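Local structure of probable starch synthase 4, chloroplastic/amyloplastic (6GNE) at residues 71-84 / 119-131. The protein is probably a plant starch synthase, a two-domain protein of the GT-B glycosyltransferase fold, modelled here with adenosine-5'-diphosphate and glycans bound. Residues are numbered along the deposited sequence; the frame is centred on the assembly and turned at random.
Sequences VESYFDGKLYKNKI and RRFSYFSRAALEL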
# COMPACT_ATOMS: atom_id res chain seq x y z
N VAL A 71 19.30 -15.80 -17.23
CA VAL A 71 18.53 -16.83 -16.53
C VAL A 71 17.35 -17.24 -17.41
O VAL A 71 16.43 -16.44 -17.68
CB VAL A 71 18.05 -16.38 -15.13
CG1 VAL A 71 17.10 -17.40 -14.52
CG2 VAL A 71 19.24 -16.15 -14.21
N GLU A 72 17.40 -18.50 -17.85
CA GLU A 72 16.35 -19.08 -18.68
C GLU A 72 15.18 -19.47 -17.79
O GLU A 72 15.37 -20.07 -16.73
CB GLU A 72 16.87 -20.30 -19.45
CG GLU A 72 18.04 -19.97 -20.37
CD GLU A 72 18.01 -20.75 -21.66
OE1 GLU A 72 17.93 -20.11 -22.73
OE2 GLU A 72 18.05 -22.00 -21.60
N SER A 73 13.97 -19.13 -18.23
CA SER A 73 12.74 -19.31 -17.46
C SER A 73 11.66 -19.96 -18.32
O SER A 73 11.60 -19.72 -19.52
CB SER A 73 12.27 -17.94 -16.99
OG SER A 73 11.06 -18.00 -16.28
N TYR A 74 10.79 -20.74 -17.70
CA TYR A 74 9.73 -21.44 -18.42
C TYR A 74 8.48 -20.60 -18.65
O TYR A 74 8.05 -19.90 -17.78
CB TYR A 74 9.35 -22.71 -17.64
CG TYR A 74 8.21 -23.54 -18.20
CD1 TYR A 74 6.87 -23.25 -17.91
CD2 TYR A 74 8.48 -24.67 -19.01
CE1 TYR A 74 5.83 -24.04 -18.42
CE2 TYR A 74 7.45 -25.45 -19.52
CZ TYR A 74 6.13 -25.14 -19.21
OH TYR A 74 5.12 -25.89 -19.72
N PHE A 75 7.90 -20.71 -19.84
CA PHE A 75 6.54 -20.20 -20.11
C PHE A 75 5.95 -20.84 -21.37
O PHE A 75 6.64 -20.89 -22.38
CB PHE A 75 6.57 -18.69 -20.28
CG PHE A 75 5.33 -18.00 -19.81
CD1 PHE A 75 4.97 -18.02 -18.46
CD2 PHE A 75 4.53 -17.29 -20.70
CE1 PHE A 75 3.83 -17.37 -18.01
CE2 PHE A 75 3.38 -16.63 -20.25
CZ PHE A 75 3.04 -16.67 -18.91
N ASP A 76 4.71 -21.35 -21.31
CA ASP A 76 4.02 -21.98 -22.47
C ASP A 76 4.86 -23.08 -23.12
O ASP A 76 4.97 -23.14 -24.34
CB ASP A 76 3.62 -20.92 -23.54
CG ASP A 76 2.54 -19.92 -23.04
OD1 ASP A 76 1.56 -20.34 -22.39
OD2 ASP A 76 2.65 -18.72 -23.33
N GLY A 77 5.49 -23.92 -22.29
CA GLY A 77 6.32 -25.05 -22.77
C GLY A 77 7.71 -24.78 -23.34
O GLY A 77 8.44 -25.72 -23.66
N LYS A 78 8.06 -23.50 -23.48
CA LYS A 78 9.37 -23.05 -23.99
C LYS A 78 10.15 -22.37 -22.86
O LYS A 78 9.56 -21.92 -21.87
CB LYS A 78 9.17 -22.05 -25.12
CG LYS A 78 8.66 -22.65 -26.43
CD LYS A 78 7.67 -21.74 -27.17
CE LYS A 78 7.98 -21.65 -28.68
NZ LYS A 78 8.25 -22.95 -29.38
N LEU A 79 11.47 -22.33 -23.02
CA LEU A 79 12.36 -21.55 -22.15
C LEU A 79 12.63 -20.17 -22.78
O LEU A 79 12.75 -20.03 -24.00
CB LEU A 79 13.67 -22.32 -21.91
CG LEU A 79 13.53 -23.74 -21.30
CD1 LEU A 79 14.90 -24.40 -21.17
CD2 LEU A 79 12.80 -23.74 -19.96
N TYR A 80 12.69 -19.14 -21.93
CA TYR A 80 12.94 -17.76 -22.36
C TYR A 80 14.05 -17.11 -21.56
O TYR A 80 14.21 -17.37 -20.37
CB TYR A 80 11.69 -16.89 -22.26
CG TYR A 80 10.62 -17.31 -23.21
CD1 TYR A 80 9.71 -18.31 -22.86
CD2 TYR A 80 10.52 -16.73 -24.47
CE1 TYR A 80 8.72 -18.71 -23.76
CE2 TYR A 80 9.53 -17.11 -25.36
CZ TYR A 80 8.64 -18.10 -25.01
OH TYR A 80 7.68 -18.49 -25.91
N LYS A 81 14.80 -16.24 -22.23
CA LYS A 81 15.92 -15.54 -21.61
C LYS A 81 15.45 -14.36 -20.79
O LYS A 81 14.53 -13.66 -21.18
CB LYS A 81 16.92 -15.12 -22.67
CG LYS A 81 17.70 -16.34 -23.15
CD LYS A 81 18.69 -15.98 -24.25
CE LYS A 81 19.48 -17.22 -24.65
NZ LYS A 81 19.97 -17.10 -26.05
N ASN A 82 16.08 -14.19 -19.62
CA ASN A 82 15.85 -13.01 -18.76
C ASN A 82 17.18 -12.31 -18.43
O ASN A 82 18.09 -12.97 -17.93
CB ASN A 82 15.20 -13.44 -17.45
CG ASN A 82 13.86 -14.11 -17.64
OD1 ASN A 82 13.74 -15.32 -17.53
ND2 ASN A 82 12.84 -13.33 -17.92
N LYS A 83 17.29 -11.01 -18.71
CA LYS A 83 18.40 -10.17 -18.21
C LYS A 83 18.14 -9.88 -16.74
O LYS A 83 17.06 -9.42 -16.40
CB LYS A 83 18.55 -8.79 -18.95
CG LYS A 83 19.68 -8.66 -19.95
CD LYS A 83 19.50 -9.64 -21.12
CE LYS A 83 20.79 -10.36 -21.62
NZ LYS A 83 21.38 -9.73 -22.84
N ILE A 84 19.13 -10.13 -15.89
CA ILE A 84 19.04 -9.83 -14.47
C ILE A 84 19.82 -8.55 -14.17
O ILE A 84 20.98 -8.38 -14.61
CB ILE A 84 19.59 -11.00 -13.62
CG1 ILE A 84 18.91 -12.32 -14.03
CG2 ILE A 84 19.39 -10.74 -12.13
CD1 ILE A 84 17.40 -12.26 -14.10
N ARG A 119 -0.79 -13.13 -17.44
CA ARG A 119 0.37 -13.70 -18.07
C ARG A 119 1.65 -12.98 -17.62
O ARG A 119 2.64 -13.63 -17.25
CB ARG A 119 0.23 -13.68 -19.59
CG ARG A 119 -0.77 -14.72 -20.11
CD ARG A 119 -1.14 -14.50 -21.58
NE ARG A 119 0.01 -14.44 -22.48
CZ ARG A 119 0.76 -15.49 -22.83
NH1 ARG A 119 1.78 -15.30 -23.66
NH2 ARG A 119 0.53 -16.72 -22.36
N ARG A 120 1.60 -11.64 -17.63
CA ARG A 120 2.71 -10.78 -17.21
C ARG A 120 3.22 -11.22 -15.84
O ARG A 120 4.39 -11.53 -15.68
CB ARG A 120 2.28 -9.31 -17.16
CG ARG A 120 1.97 -8.64 -18.49
CD ARG A 120 1.43 -7.23 -18.30
NE ARG A 120 2.51 -6.29 -17.89
CZ ARG A 120 2.38 -5.24 -17.08
NH1 ARG A 120 1.22 -4.90 -16.52
NH2 ARG A 120 3.45 -4.49 -16.81
N PHE A 121 2.34 -11.29 -14.85
CA PHE A 121 2.81 -11.54 -13.48
C PHE A 121 3.01 -13.03 -13.11
O PHE A 121 3.85 -13.35 -12.25
CB PHE A 121 1.95 -10.77 -12.48
CG PHE A 121 2.08 -9.27 -12.61
CD1 PHE A 121 3.21 -8.63 -12.14
CD2 PHE A 121 1.08 -8.51 -13.22
CE1 PHE A 121 3.34 -7.25 -12.24
CE2 PHE A 121 1.22 -7.13 -13.35
CZ PHE A 121 2.34 -6.49 -12.86
N SER A 122 2.27 -13.94 -13.73
CA SER A 122 2.59 -15.36 -13.59
C SER A 122 3.96 -15.68 -14.21
O SER A 122 4.72 -16.49 -13.65
CB SER A 122 1.48 -16.26 -14.17
OG SER A 122 1.33 -16.06 -15.55
N TYR A 123 4.31 -15.06 -15.34
CA TYR A 123 5.68 -15.21 -15.88
C TYR A 123 6.72 -14.76 -14.87
O TYR A 123 7.67 -15.49 -14.56
CB TYR A 123 5.87 -14.41 -17.17
CG TYR A 123 7.27 -14.54 -17.77
CD1 TYR A 123 8.34 -13.74 -17.30
CD2 TYR A 123 7.54 -15.46 -18.79
CE1 TYR A 123 9.61 -13.87 -17.84
CE2 TYR A 123 8.81 -15.58 -19.34
CZ TYR A 123 9.84 -14.79 -18.86
OH TYR A 123 11.10 -14.91 -19.43
N PHE A 124 6.53 -13.53 -14.39
CA PHE A 124 7.43 -12.93 -13.42
C PHE A 124 7.63 -13.83 -12.20
O PHE A 124 8.77 -14.01 -11.74
CB PHE A 124 6.90 -11.56 -12.97
CG PHE A 124 7.63 -11.00 -11.79
CD1 PHE A 124 9.00 -10.73 -11.87
CD2 PHE A 124 6.97 -10.77 -10.58
CE1 PHE A 124 9.69 -10.23 -10.78
CE2 PHE A 124 7.67 -10.25 -9.49
CZ PHE A 124 9.03 -9.98 -9.59
N SER A 125 6.52 -14.37 -11.69
CA SER A 125 6.55 -15.25 -10.51
C SER A 125 7.40 -16.47 -10.77
O SER A 125 8.18 -16.85 -9.92
CB SER A 125 5.13 -15.69 -10.12
OG SER A 125 4.34 -14.60 -9.68
N ARG A 126 7.26 -17.05 -11.96
CA ARG A 126 8.06 -18.21 -12.34
C ARG A 126 9.53 -17.83 -12.44
O ARG A 126 10.37 -18.45 -11.79
CB ARG A 126 7.60 -18.81 -13.67
CG ARG A 126 8.35 -20.05 -14.12
CD ARG A 126 8.12 -21.20 -13.14
NE ARG A 126 9.03 -22.33 -13.32
CZ ARG A 126 8.78 -23.44 -14.01
NH1 ARG A 126 7.64 -23.60 -14.69
NH2 ARG A 126 9.70 -24.38 -14.05
N ALA A 127 9.82 -16.81 -13.24
CA ALA A 127 11.18 -16.33 -13.42
C ALA A 127 11.84 -15.95 -12.10
O ALA A 127 13.05 -16.16 -11.96
CB ALA A 127 11.21 -15.15 -14.38
N ALA A 128 11.08 -15.43 -11.13
CA ALA A 128 11.64 -15.08 -9.82
C ALA A 128 12.18 -16.28 -9.06
O ALA A 128 13.29 -16.25 -8.51
CB ALA A 128 10.62 -14.35 -8.97
N LEU A 129 11.39 -17.34 -9.02
CA LEU A 129 11.84 -18.61 -8.43
C LEU A 129 13.02 -19.23 -9.17
O LEU A 129 13.94 -19.77 -8.54
CB LEU A 129 10.68 -19.61 -8.36
CG LEU A 129 9.64 -19.22 -7.31
CD1 LEU A 129 8.41 -20.10 -7.44
CD2 LEU A 129 10.25 -19.25 -5.91
N GLU A 130 12.99 -19.14 -10.49
CA GLU A 130 14.08 -19.60 -11.35
C GLU A 130 15.39 -18.87 -11.05
O GLU A 130 16.41 -19.48 -10.92
CB GLU A 130 13.67 -19.43 -12.81
CG GLU A 130 14.39 -20.31 -13.80
CD GLU A 130 14.17 -21.77 -13.54
OE1 GLU A 130 15.12 -22.42 -13.08
OE2 GLU A 130 13.02 -22.26 -13.77
N LEU A 131 15.32 -17.56 -10.88
CA LEU A 131 16.50 -16.79 -10.48
C LEU A 131 17.07 -17.31 -9.17
O LEU A 131 18.28 -17.45 -9.04
CB LEU A 131 16.20 -15.29 -10.40
CG LEU A 131 17.14 -14.35 -9.61
CD1 LEU A 131 18.54 -14.27 -10.22
CD2 LEU A 131 16.51 -12.97 -9.50
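The beta hairpin 71-84, closed by a type I' turn from Phe75 to Lys78, lies against helix 119-131 in the N-terminal half of this GT-B protein, and Phe75 and Tyr123 meet where the hairpin nears its turn. Tyr123 points an edge at the face of Phe75 in a T-shaped pair, the ring planes 70° apart, with its CD2 3.5 Å from Phe75 CG. Its CB sits over the same ring as a CH-pi contact. With CG anti to the backbone N (chi1 -180°), the Tyr123 ring reaches across the face of the hairpin to strand 78-84, where its OH lies 3.5 Å from Tyr80 CB and next to the amide of Asn82. Pro99 of strand 92-100 also touches this tyrosine.

At the turn, Arg119 swings its guanidinium back, bent at chi3 (55°), so that Phe75 CE2 lies over one face, 3.5 Å from NH2. The same NH2 donates a nearly straight bond, 3.1 Å, to the syn lone pair of Asp76 OD2, making a salt bridge with the two flat groups almost coplanar; Asp76 OD1 is hydrogen-bonded to Ser190 OG.

Further along, strand 71-75 runs close to the helix, and Ser73 OG packs on Ala127, 3.4 Å from CB. Arg126 lays its guanidinium over Tyr74 CB while NE hydrogen-bonds to Tyr160 OH and NH1 to Cys191 O. At the far end, Ile84 CG2 meets Leu131 CD1 at 4.1 Å.

Aromatic contact and charge pair thus sit together near the turn, small side chains let the strand come close in the middle, and aliphatic groups close the far end; the salt bridge probably limits how Asp76 and Arg119 can rotate.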